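Local coordinates for aminoglycoside N(3)-acetyltransferase (Enterobacter cloacae, PDB 6NP3), which transfers an acetyl group from acetyl-CoA to the 3-amino group of 2-deoxystreptamine antibiotics such as the bound gentamicin, and so probably confers resistance to them, at residues 9-14 with 239-244; 25-30 with 158-163; 40-45 with 99-104; 229-234 with 245-250. One frame throughout, in Å; residues are numbered along the deposited sequence.

How the interactions relate
Helix 5-15 near the N terminus closes the widest loop, interaction 1, when it meets the edge strand 237-241 of the seven-stranded mixed sheet. The next strand, 22-27, pairs with strand 156-160 in interaction 2, nested inside that loop. Deeper still lies interaction 3, between helices 39-50 and 101-106, which touches interaction 2 through Val27 and Leu29. Interaction 4 opens after interactions 2 and 3 have closed; it ties helix 222-233 to strand 244-250 and crosses interaction 1, because strand 237-241 lies between its two segments. Interactions 1, 2 and 4 thus share one sheet, with strand 244-250 inserted between strands 156-160 and 237-241.

Interaction 1: residues 9-14 with 239-244; sequences VRQLRD and GPVGGA
The side-chain amide of Gln11 grips the backbone of Gly242 just past strand 237-241. Gly242 N donates to Gln11 OE1 over 2.8 Å; the N-H...O angle is 152°, and the donor stands out of the plane of the Gln11 carbonyl. On the other side of the amide, Gln11 NE2 makes a weak bond to Gly242 O at 3.5 Å. A water adds a second link by donating to both Gln11 O and Pro240 O. Glutamine suits the place because one flat group offers a donor and an acceptor to the same residue; its chain, extended beyond CG (chi2 173°), spans the distance from the helix. Gly242 belongs to a type II' turn from Val241 to Ala244, the tight connection of a beta hairpin between strands 237-241 and 244-250, and its backbone has a positive phi, which glycine adopts most readily. The helix runs roughly antiparallel to the edge strand, 152° between the short axes. Outside the polar grip, Gln11 CB lies 3.4 Å from Pro240 O. Deeper, Leu12 CD2 meets Val241 CG2 at 3.9 Å, the methyls coming together at an angle; Leu12 also packs on Leu46 and Ala49 of helix 39-50.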
loop_
_atom_site.group_PDB
_atom_site.type_symbol
_atom_site.label_atom_id
_atom_site.label_comp_id
_atom_site.label_asym_id
_atom_site.label_seq_id
_atom_site.Cartn_x
_atom_site.Cartn_y
_atom_site.Cartn_z
ATOM N N VAL A 9 21.051 -3.598 -5.232
ATOM C CA VAL A 9 20.874 -2.588 -6.264
ATOM C C VAL A 9 21.039 -3.197 -7.650
ATOM O O VAL A 9 20.290 -2.879 -8.580
ATOM C CB VAL A 9 21.826 -1.399 -6.025
ATOM C CG1 VAL A 9 21.737 -0.473 -7.192
ATOM C CG2 VAL A 9 21.460 -0.695 -4.746
ATOM N N ARG A 10 22.065 -4.037 -7.830
ATOM C CA ARG A 10 22.268 -4.638 -9.140
ATOM C C ARG A 10 21.113 -5.563 -9.486
ATOM O O ARG A 10 20.698 -5.632 -10.645
ATOM C CB ARG A 10 23.609 -5.374 -9.208
ATOM C CG ARG A 10 24.816 -4.514 -8.845
ATOM C CD ARG A 10 24.852 -3.192 -9.599
ATOM N NE ARG A 10 25.103 -3.344 -11.033
ATOM C CZ ARG A 10 24.945 -2.375 -11.924
ATOM N NH1 ARG A 10 24.524 -1.178 -11.541
ATOM N NH2 ARG A 10 25.194 -2.605 -13.204
ATOM N N GLN A 11 20.603 -6.312 -8.504
ATOM C CA GLN A 11 19.428 -7.147 -8.750
ATOM C C GLN A 11 18.200 -6.317 -9.133
ATOM O O GLN A 11 17.425 -6.720 -10.011
ATOM C CB GLN A 11 19.109 -7.973 -7.510
ATOM C CG GLN A 11 20.046 -9.123 -7.247
ATOM C CD GLN A 11 19.767 -9.789 -5.934
ATOM O OE1 GLN A 11 19.449 -9.133 -4.962
ATOM N NE2 GLN A 11 19.866 -11.109 -5.899
ATOM N N LEU A 12 17.994 -5.173 -8.474
ATOM C CA LEU A 12 16.869 -4.312 -8.816
ATOM C C LEU A 12 17.012 -3.767 -10.226
ATOM O O LEU A 12 16.033 -3.698 -10.984
ATOM C CB LEU A 12 16.759 -3.198 -7.784
ATOM C CG LEU A 12 16.290 -3.643 -6.394
ATOM C CD1 LEU A 12 16.571 -2.596 -5.340
ATOM C CD2 LEU A 12 14.810 -3.970 -6.430
ATOM N N ARG A 13 18.239 -3.410 -10.616
ATOM C CA ARG A 13 18.466 -2.961 -11.981
ATOM C C ARG A 13 18.161 -4.083 -12.962
ATOM O O ARG A 13 17.537 -3.856 -14.007
ATOM C CB ARG A 13 19.908 -2.474 -12.128
ATOM C CG ARG A 13 20.222 -1.181 -11.386
ATOM C CD ARG A 13 20.228 0.003 -12.351
ATOM N NE ARG A 13 20.456 1.295 -11.707
ATOM C CZ ARG A 13 19.505 2.003 -11.103
ATOM N NH1 ARG A 13 18.261 1.541 -11.040
ATOM N NH2 ARG A 13 19.805 3.175 -10.563
ATOM N N ASP A 14 18.607 -5.302 -12.646
ATOM C CA ASP A 14 18.343 -6.426 -13.541
ATOM C C ASP A 14 16.847 -6.633 -13.724
ATOM O O ASP A 14 16.396 -7.016 -14.806
ATOM C CB ASP A 14 18.905 -7.733 -12.982
ATOM C CG ASP A 14 20.394 -7.837 -13.061
ATOM O OD1 ASP A 14 21.006 -7.083 -13.828
ATOM O OD2 ASP A 14 20.933 -8.703 -12.347
ATOM N N GLY A 239 12.604 -11.977 -11.290
ATOM C CA GLY A 239 13.972 -12.222 -10.919
ATOM C C GLY A 239 14.173 -12.082 -9.433
ATOM O O GLY A 239 13.256 -11.669 -8.713
ATOM N N PRO A 240 15.375 -12.393 -8.943
ATOM C CA PRO A 240 15.606 -12.387 -7.496
ATOM C C PRO A 240 15.894 -10.983 -6.991
ATOM O O PRO A 240 16.553 -10.186 -7.666
ATOM C CB PRO A 240 16.864 -13.258 -7.343
ATOM C CG PRO A 240 17.599 -13.045 -8.628
ATOM C CD PRO A 240 16.519 -12.973 -9.677
ATOM N N VAL A 241 15.439 -10.702 -5.775
ATOM C CA VAL A 241 15.943 -9.605 -4.958
ATOM C C VAL A 241 16.269 -10.227 -3.613
ATOM O O VAL A 241 15.384 -10.805 -2.968
ATOM C CB VAL A 241 14.916 -8.470 -4.810
ATOM C CG1 VAL A 241 15.434 -7.413 -3.885
ATOM C CG2 VAL A 241 14.602 -7.885 -6.179
ATOM N N GLY A 242 17.542 -10.203 -3.237
ATOM C CA GLY A 242 17.996 -11.103 -2.193
ATOM C C GLY A 242 17.658 -12.518 -2.605
ATOM O O GLY A 242 17.864 -12.924 -3.751
ATOM N N GLY A 243 17.100 -13.273 -1.677
ATOM C CA GLY A 243 16.629 -14.610 -1.961
ATOM C C GLY A 243 15.199 -14.714 -2.447
ATOM O O GLY A 243 14.691 -15.831 -2.604
ATOM N N ALA A 244 14.529 -13.596 -2.704
ATOM C CA ALA A 244 13.092 -13.584 -2.961
ATOM C C ALA A 244 12.788 -13.511 -4.446
ATOM O O ALA A 244 13.337 -12.666 -5.158
ATOM C CB ALA A 244 12.466 -12.374 -2.276
HETATM O O HOH W 1 17.006 -9.483 -10.220
#

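Interaction 2: residues 25-30 with 158-163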
loop_
_atom_site.group_PDB
_atom_site.type_symbol
_atom_site.label_atom_id
_atom_site.label_comp_id
_atom_site.label_asym_id
_atom_site.label_seq_id
_atom_site.Cartn_x
_atom_site.Cartn_y
_atom_site.Cartn_z
ATOM N N PRO A 25 6.740 -0.746 -3.187
ATOM C CA PRO A 25 7.174 -2.098 -2.844
ATOM C C PRO A 25 6.203 -2.816 -1.916
ATOM O O PRO A 25 5.555 -2.229 -1.050
ATOM C CB PRO A 25 8.518 -1.856 -2.136
ATOM C CG PRO A 25 8.276 -0.566 -1.401
ATOM C CD PRO A 25 7.386 0.272 -2.332
ATOM N N HIS A 26 6.191 -4.132 -2.083
ATOM C CA HIS A 26 5.508 -5.065 -1.191
ATOM C C HIS A 26 6.541 -6.140 -0.918
ATOM O O HIS A 26 6.985 -6.807 -1.849
ATOM C CB HIS A 26 4.250 -5.691 -1.817
ATOM C CG HIS A 26 3.171 -4.699 -2.100
ATOM N ND1 HIS A 26 2.479 -4.068 -1.095
ATOM C CD2 HIS A 26 2.705 -4.200 -3.265
ATOM C CE1 HIS A 26 1.611 -3.228 -1.636
ATOM N NE2 HIS A 26 1.727 -3.292 -2.944
ATOM N N VAL A 27 6.928 -6.318 0.337
ATOM C CA VAL A 27 8.123 -7.105 0.653
ATOM C C VAL A 27 7.824 -8.175 1.699
ATOM O O VAL A 27 7.241 -7.885 2.750
ATOM C CB VAL A 27 9.256 -6.197 1.170
ATOM C CG1 VAL A 27 10.529 -7.001 1.470
ATOM C CG2 VAL A 27 9.521 -5.066 0.202
ATOM N N SER A 28 8.281 -9.394 1.430
ATOM C CA SER A 28 8.426 -10.430 2.450
ATOM C C SER A 28 9.902 -10.511 2.852
ATOM O O SER A 28 10.735 -11.048 2.112
ATOM C CB SER A 28 7.960 -11.774 1.907
ATOM O OG SER A 28 8.363 -12.818 2.792
ATOM N N LEU A 29 10.231 -9.991 4.032
ATOM C CA LEU A 29 11.630 -10.009 4.456
ATOM C C LEU A 29 12.132 -11.426 4.715
ATOM O O LEU A 29 13.325 -11.694 4.539
ATOM C CB LEU A 29 11.833 -9.109 5.671
ATOM C CG LEU A 29 11.749 -7.607 5.378
ATOM C CD1 LEU A 29 11.642 -6.794 6.653
ATOM C CD2 LEU A 29 12.952 -7.137 4.549
ATOM N N ARG A 30 11.246 -12.345 5.110
ATOM C CA ARG A 30 11.643 -13.742 5.282
ATOM C C ARG A 30 12.117 -14.340 3.963
ATOM O O ARG A 30 13.077 -15.120 3.932
ATOM C CB ARG A 30 10.465 -14.542 5.851
ATOM C CG ARG A 30 10.837 -15.892 6.473
ATOM C CD ARG A 30 9.681 -16.552 7.237
ATOM N NE ARG A 30 8.632 -15.624 7.659
ATOM C CZ ARG A 30 8.674 -14.875 8.757
ATOM N NH1 ARG A 30 9.723 -14.924 9.566
ATOM N NH2 ARG A 30 7.662 -14.066 9.038
ATOM N N LEU A 158 6.488 -3.202 -7.068
ATOM C CA LEU A 158 7.666 -4.058 -6.909
ATOM C C LEU A 158 7.355 -5.073 -5.817
ATOM O O LEU A 158 7.348 -4.753 -4.632
ATOM C CB LEU A 158 8.866 -3.197 -6.540
ATOM C CG LEU A 158 10.130 -3.930 -6.111
ATOM C CD1 LEU A 158 10.595 -4.896 -7.170
ATOM C CD2 LEU A 158 11.220 -2.917 -5.781
ATOM N N SER A 159 7.038 -6.280 -6.236
ATOM C CA SER A 159 6.674 -7.346 -5.322
ATOM C C SER A 159 7.914 -8.194 -5.088
ATOM O O SER A 159 8.430 -8.813 -6.021
ATOM C CB SER A 159 5.555 -8.207 -5.902
ATOM O OG SER A 159 5.299 -9.335 -5.066
ATOM N N ILE A 160 8.383 -8.208 -3.846
ATOM C CA ILE A 160 9.606 -8.906 -3.474
ATOM C C ILE A 160 9.199 -10.043 -2.550
ATOM O O ILE A 160 9.111 -9.873 -1.330
ATOM C CB ILE A 160 10.619 -7.948 -2.821
ATOM C CG1 ILE A 160 11.029 -6.882 -3.824
ATOM C CG2 ILE A 160 11.821 -8.717 -2.311
ATOM C CD1 ILE A 160 11.841 -5.743 -3.213
ATOM N N GLY A 161 8.969 -11.204 -3.148
ATOM C CA GLY A 161 8.513 -12.378 -2.445
ATOM C C GLY A 161 7.110 -12.305 -1.891
ATOM O O GLY A 161 6.713 -13.193 -1.129
ATOM N N ALA A 162 6.352 -11.268 -2.217
ATOM C CA ALA A 162 4.988 -11.116 -1.726
ATOM C C ALA A 162 4.002 -11.814 -2.649
ATOM O O ALA A 162 4.245 -11.975 -3.841
ATOM C CB ALA A 162 4.645 -9.632 -1.638
ATOM N N GLY A 163 2.877 -12.221 -2.081
ATOM C CA GLY A 163 1.881 -12.958 -2.827
ATOM C C GLY A 163 0.958 -12.045 -3.599
ATOM O O GLY A 163 0.969 -10.812 -3.452
#
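Strands 25-27 and 158-160 run parallel, the axes of the short segments 4.7 Å apart and 9° from parallel, and three backbone bonds join them: His26 N to Leu158 O, Ile160 N to His26 O, and Ser28 N to Ile160 O. The middle one, 2.8 Å from Ile160 N to His26 O, is almost straight at 179°. His26 thus uses both its N-H and its carbonyl toward the neighbouring strand, as in a regular parallel sheet. Val27 and Ile160 lie side by side on one face with Pro25 and Leu158, Val27 CG2 being 4.2 Å from Ile160 CD1. The beta-branched chains of Val27 and Ile160 suit an extended backbone, and helices 39-50 and 5-15 pack on this face. On the other face His26 CB rests 4.0 Å from Ala162 CB, while the imidazole reaches Ala166 and Thr168. Past the strand end, Ser28 CB sits 3.6 Å from Gly161 O. Ser28 is the N-cap of helix 29-32, its OG, anti to the backbone N (chi1 168°), making a weak bond to Ala31 N. Backbone bonding therefore holds in place the strand end and the following helix start, where His26 to Arg30 bind CoA and acetyl-CoA in other structures of this protein.

Interaction 3: residues 40-45 with 99-104; sequences QTLVDA and GAINEF
Val43 faces Ile101 and Phe104 of a second helix. From its CB, CG2 stands anti to the carbonyl carbon, which carries this methyl to 3.7 Å from Ile101 CG1 and 3.9 Å from Phe104 CB. One branch of a short valine thus sits against two residues three apart on the facing helix. Ile101 runs alongside Val43 with its end pointing the opposite way, and its ethyl branch, fully extended, is long enough to carry CD1 to 3.8 Å from Leu42 CD2. At the margin, Gln40 bends at chi2 (68°) and brings OE1 to the edge of the Phe104 ring, 3.7 Å from CD2, with amide and ring planes 59° apart. A water donates to Gln40 OE1 and to Phe104 O, bridging the helices. At the other end of the amide, Gln40 NE2 bonds to Asp44 OD1 at 2.9 Å, nearly straight at 170°, which helps fix the rotation of the amide. Ala100, just before Ile101, binds CoA and acetyl-CoA in other structures of this protein. The contact is apolar helix-helix packing of 39-50 against 101-106 over the sheet: toward it, Leu42 and Ile101 both touch Val27 of strand 22-27, and Ala45 packs on helix 5-15.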
loop_
_atom_site.group_PDB
_atom_site.type_symbol
_atom_site.label_atom_id
_atom_site.label_comp_id
_atom_site.label_asym_id
_atom_site.label_seq_id
_atom_site.Cartn_x
_atom_site.Cartn_y
_atom_site.Cartn_z
ATOM N N GLN A 40 17.076 -2.132 6.784
ATOM C CA GLN A 40 17.536 -0.856 6.245
ATOM C C GLN A 40 18.367 -1.050 4.983
ATOM O O GLN A 40 18.412 -0.161 4.127
ATOM C CB GLN A 40 18.386 -0.113 7.273
ATOM C CG GLN A 40 18.738 1.289 6.810
ATOM C CD GLN A 40 17.505 2.177 6.752
ATOM O OE1 GLN A 40 16.652 2.141 7.644
ATOM N NE2 GLN A 40 17.405 2.978 5.707
ATOM N N THR A 41 19.080 -2.178 4.879
ATOM C CA THR A 41 19.873 -2.454 3.679
ATOM C C THR A 41 19.006 -2.427 2.427
ATOM O O THR A 41 19.392 -1.862 1.398
ATOM C CB THR A 41 20.582 -3.805 3.821
ATOM O OG1 THR A 41 21.440 -3.755 4.969
ATOM C CG2 THR A 41 21.401 -4.141 2.575
ATOM N N LEU A 42 17.825 -3.031 2.500
ATOM C CA LEU A 42 16.925 -3.034 1.357
ATOM C C LEU A 42 16.273 -1.682 1.139
ATOM O O LEU A 42 16.092 -1.282 -0.013
ATOM C CB LEU A 42 15.888 -4.127 1.535
ATOM C CG LEU A 42 14.861 -4.249 0.414
ATOM C CD1 LEU A 42 15.455 -4.426 -0.934
ATOM C CD2 LEU A 42 13.946 -5.445 0.740
ATOM N N VAL A 43 15.910 -0.964 2.202
ATOM C CA VAL A 43 15.425 0.404 2.024
ATOM C C VAL A 43 16.475 1.246 1.297
ATOM O O VAL A 43 16.172 1.970 0.338
ATOM C CB VAL A 43 15.049 1.015 3.388
ATOM C CG1 VAL A 43 14.688 2.469 3.247
ATOM C CG2 VAL A 43 13.919 0.267 4.017
ATOM N N ASP A 44 17.732 1.182 1.761
ATOM C CA ASP A 44 18.805 1.937 1.114
ATOM C C ASP A 44 18.967 1.524 -0.338
ATOM O O ASP A 44 19.222 2.361 -1.211
ATOM C CB ASP A 44 20.135 1.747 1.853
ATOM C CG ASP A 44 20.131 2.333 3.248
ATOM O OD1 ASP A 44 19.324 3.237 3.546
ATOM O OD2 ASP A 44 20.987 1.911 4.055
ATOM N N ALA A 45 18.868 0.230 -0.613
ATOM C CA ALA A 45 19.012 -0.234 -1.986
ATOM C C ALA A 45 17.883 0.286 -2.873
ATOM O O ALA A 45 18.125 0.678 -4.019
ATOM C CB ALA A 45 19.018 -1.759 -2.006
ATOM N N GLY A 99 4.123 -5.668 6.518
ATOM C CA GLY A 99 5.546 -5.798 6.271
ATOM C C GLY A 99 6.402 -5.039 7.259
ATOM O O GLY A 99 6.182 -3.847 7.464
ATOM N N ALA A 100 7.400 -5.699 7.857
ATOM C CA ALA A 100 8.281 -5.030 8.802
ATOM C C ALA A 100 9.143 -3.963 8.137
ATOM O O ALA A 100 9.688 -3.107 8.833
ATOM C CB ALA A 100 9.153 -6.056 9.536
ATOM N N ILE A 101 9.284 -3.983 6.815
ATOM C CA ILE A 101 10.086 -2.953 6.178
ATOM C C ILE A 101 9.428 -1.588 6.300
ATOM O O ILE A 101 10.110 -0.562 6.217
ATOM C CB ILE A 101 10.351 -3.329 4.707
ATOM C CG1 ILE A 101 11.585 -2.570 4.216
ATOM C CG2 ILE A 101 9.152 -3.010 3.814
ATOM C CD1 ILE A 101 12.007 -2.918 2.821
ATOM N N ASN A 102 8.107 -1.538 6.483
ATOM C CA ASN A 102 7.422 -0.256 6.367
ATOM C C ASN A 102 7.796 0.702 7.483
ATOM O O ASN A 102 7.813 1.916 7.267
ATOM C CB ASN A 102 5.919 -0.482 6.254
ATOM C CG ASN A 102 5.535 -0.978 4.903
ATOM O OD1 ASN A 102 6.176 -0.638 3.905
ATOM N ND2 ASN A 102 4.473 -1.766 4.844
ATOM N N GLU A 103 8.097 0.196 8.671
ATOM C CA GLU A 103 8.530 1.097 9.734
ATOM C C GLU A 103 9.879 1.723 9.411
ATOM O O GLU A 103 10.122 2.873 9.781
ATOM C CB GLU A 103 8.525 0.341 11.066
ATOM C CG GLU A 103 8.984 1.140 12.279
ATOM C CD GLU A 103 8.030 2.251 12.682
ATOM O OE1 GLU A 103 8.296 2.914 13.716
ATOM O OE2 GLU A 103 7.006 2.485 11.986
ATOM N N PHE A 104 10.747 0.993 8.700
ATOM C CA PHE A 104 12.015 1.558 8.256
ATOM C C PHE A 104 11.787 2.598 7.170
ATOM O O PHE A 104 12.441 3.641 7.161
ATOM C CB PHE A 104 12.947 0.457 7.741
ATOM C CG PHE A 104 13.410 -0.491 8.807
ATOM C CD1 PHE A 104 12.631 -1.566 9.182
ATOM C CD2 PHE A 104 14.614 -0.288 9.459
ATOM C CE1 PHE A 104 13.041 -2.429 10.186
ATOM C CE2 PHE A 104 15.035 -1.148 10.450
ATOM C CZ PHE A 104 14.257 -2.217 10.818
HETATM O O HOH W 2 15.057 4.322 7.777
#

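Interaction 4: residues 229-234 with 245-250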
loop_
_atom_site.group_PDB
_atom_site.type_symbol
_atom_site.label_atom_id
_atom_site.label_comp_id
_atom_site.label_asym_id
_atom_site.label_seq_id
_atom_site.Cartn_x
_atom_site.Cartn_y
_atom_site.Cartn_z
ATOM N N ASP A 229 -4.738 -13.926 -12.024
ATOM C CA ASP A 229 -5.100 -13.960 -13.437
ATOM C C ASP A 229 -4.132 -13.114 -14.251
ATOM O O ASP A 229 -3.545 -13.589 -15.231
ATOM C CB ASP A 229 -6.542 -13.478 -13.625
ATOM C CG ASP A 229 -7.494 -14.595 -14.015
ATOM O OD1 ASP A 229 -7.047 -15.729 -14.273
ATOM O OD2 ASP A 229 -8.711 -14.344 -14.077
ATOM N N TYR A 230 -3.873 -11.888 -13.787
ATOM C CA TYR A 230 -3.019 -10.967 -14.536
ATOM C C TYR A 230 -1.643 -11.567 -14.743
ATOM O O TYR A 230 -1.096 -11.526 -15.848
ATOM C CB TYR A 230 -2.905 -9.642 -13.791
ATOM C CG TYR A 230 -2.039 -8.614 -14.441
ATOM C CD1 TYR A 230 -2.541 -7.809 -15.413
ATOM C CD2 TYR A 230 -0.710 -8.440 -14.064
ATOM C CE1 TYR A 230 -1.758 -6.813 -15.981
ATOM C CE2 TYR A 230 0.079 -7.482 -14.642
ATOM C CZ TYR A 230 -0.445 -6.677 -15.598
ATOM O OH TYR A 230 0.372 -5.709 -16.132
ATOM N N LEU A 231 -1.079 -12.131 -13.686
ATOM C CA LEU A 231 0.266 -12.668 -13.776
ATOM C C LEU A 231 0.321 -13.911 -14.645
ATOM O O LEU A 231 1.378 -14.210 -15.208
ATOM C CB LEU A 231 0.803 -12.956 -12.379
ATOM C CG LEU A 231 1.047 -11.691 -11.550
ATOM C CD1 LEU A 231 1.392 -12.049 -10.106
ATOM C CD2 LEU A 231 2.164 -10.836 -12.143
ATOM N N ALA A 232 -0.788 -14.612 -14.809
ATOM C CA ALA A 232 -0.819 -15.747 -15.719
ATOM C C ALA A 232 -0.938 -15.323 -17.167
ATOM O O ALA A 232 -0.751 -16.167 -18.050
ATOM C CB ALA A 232 -2.019 -16.641 -15.393
ATOM N N ARG A 233 -1.261 -14.051 -17.430
ATOM C CA ARG A 233 -1.632 -13.584 -18.751
ATOM C C ARG A 233 -0.734 -12.491 -19.306
ATOM O O ARG A 233 -1.021 -11.998 -20.400
ATOM C CB ARG A 233 -3.060 -13.020 -18.712
ATOM C CG ARG A 233 -4.135 -14.081 -18.572
ATOM C CD ARG A 233 -5.487 -13.436 -18.312
ATOM N NE ARG A 233 -6.575 -14.408 -18.229
ATOM C CZ ARG A 233 -7.499 -14.577 -19.170
ATOM N NH1 ARG A 233 -7.482 -13.832 -20.265
ATOM N NH2 ARG A 233 -8.448 -15.486 -19.005
ATOM N N THR A 234 0.326 -12.094 -18.595
ATOM C CA THR A 234 1.070 -10.879 -18.904
ATOM C C THR A 234 2.554 -11.129 -18.749
ATOM O O THR A 234 2.990 -11.799 -17.810
ATOM C CB THR A 234 0.676 -9.756 -17.925
ATOM O OG1 THR A 234 -0.749 -9.667 -17.855
ATOM C CG2 THR A 234 1.226 -8.429 -18.364
ATOM N N GLN A 245 11.875 -14.361 -4.903
ATOM C CA GLN A 245 11.329 -14.204 -6.240
ATOM C C GLN A 245 10.531 -12.907 -6.285
ATOM O O GLN A 245 9.613 -12.695 -5.480
ATOM C CB GLN A 245 10.406 -15.370 -6.575
ATOM C CG GLN A 245 11.073 -16.724 -6.637
ATOM C CD GLN A 245 10.211 -17.809 -6.038
ATOM O OE1 GLN A 245 9.279 -18.300 -6.669
ATOM N NE2 GLN A 245 10.514 -18.183 -4.805
ATOM N N SER A 246 10.858 -12.059 -7.254
ATOM C CA SER A 246 10.313 -10.720 -7.327
ATOM C C SER A 246 9.790 -10.428 -8.723
ATOM O O SER A 246 10.144 -11.089 -9.700
ATOM C CB SER A 246 11.399 -9.706 -6.956
ATOM O OG SER A 246 11.931 -9.978 -5.680
ATOM N N ARG A 247 8.893 -9.449 -8.782
ATOM C CA ARG A 247 8.240 -9.043 -10.010
ATOM C C ARG A 247 8.115 -7.530 -10.018
ATOM O O ARG A 247 7.920 -6.912 -8.974
ATOM C CB ARG A 247 6.788 -9.570 -10.055
ATOM C CG ARG A 247 6.655 -11.070 -10.269
ATOM C CD ARG A 247 5.488 -11.652 -9.455
ATOM N NE ARG A 247 5.693 -11.396 -8.036
ATOM C CZ ARG A 247 6.323 -12.217 -7.208
ATOM N NH1 ARG A 247 6.795 -13.376 -7.639
ATOM N NH2 ARG A 247 6.479 -11.879 -5.942
ATOM N N LEU A 248 8.163 -6.941 -11.208
ATOM C CA LEU A 248 8.016 -5.497 -11.378
ATOM C C LEU A 248 6.866 -5.255 -12.342
ATOM O O LEU A 248 6.949 -5.588 -13.526
ATOM C CB LEU A 248 9.321 -4.880 -11.864
ATOM C CG LEU A 248 9.387 -3.367 -11.842
ATOM C CD1 LEU A 248 9.233 -2.793 -10.443
ATOM C CD2 LEU A 248 10.721 -2.924 -12.415
ATOM N N ILE A 249 5.781 -4.709 -11.814
ATOM C CA ILE A 249 4.489 -4.660 -12.489
ATOM C C ILE A 249 4.135 -3.224 -12.842
ATOM O O ILE A 249 4.286 -2.318 -12.011
ATOM C CB ILE A 249 3.418 -5.220 -11.528
ATOM C CG1 ILE A 249 3.666 -6.699 -11.249
ATOM C CG2 ILE A 249 2.009 -5.009 -12.069
ATOM C CD1 ILE A 249 2.932 -7.248 -10.062
ATOM N N ASP A 250 3.656 -3.000 -14.067
ATOM C CA ASP A 250 3.128 -1.693 -14.432
ATOM C C ASP A 250 1.792 -1.490 -13.714
ATOM O O ASP A 250 0.833 -2.250 -13.922
ATOM C CB ASP A 250 2.955 -1.567 -15.947
ATOM C CG ASP A 250 2.472 -0.192 -16.346
ATOM O OD1 ASP A 250 3.305 0.709 -16.505
ATOM O OD2 ASP A 250 1.270 0.068 -16.450
HETATM O O HOH W 3 2.996 -5.250 -15.586
#
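Tyr230 and Leu231 of helix 222-233 reach across to strand 244-250. Tyr230 comes first: with CG anti to the backbone N (chi1 179°), its ring extends far enough for CE2 to lie 4.1 Å from Ile249 CG2, the tyrosine and isoleucine lying alongside one another with their ends directed oppositely. Its hydroxyl serves the polar end of the contact, accepting from a water that in turn accepts from Asp250 N, and bonding to Asp253 of helix 251-265. A tyrosine therefore suits this buried place, offering an apolar ring to the strand and a polar tip to the helix start. Leu231 follows and divides its methyls, CD2 at 4.2 Å from Ile249 CD1 and CD1 at 4.2 Å from Arg247 CD. The aliphatic part of Arg247 packs here while its NH2 bonds to Ser159 OG of the adjoining strand. Arg233 N then donates to Tyr230 O. Thr234 folds back so that OG1 donates to the same Tyr230 O over 2.8 Å, from the opposite face of the carbonyl, and sits 3.5 Å above the ring plane, over its centre. The arrangement is helix-on-sheet packing with the helix nearly perpendicular to the strand (98° between the short axes), beside Asp250, which N-caps helix 251-265.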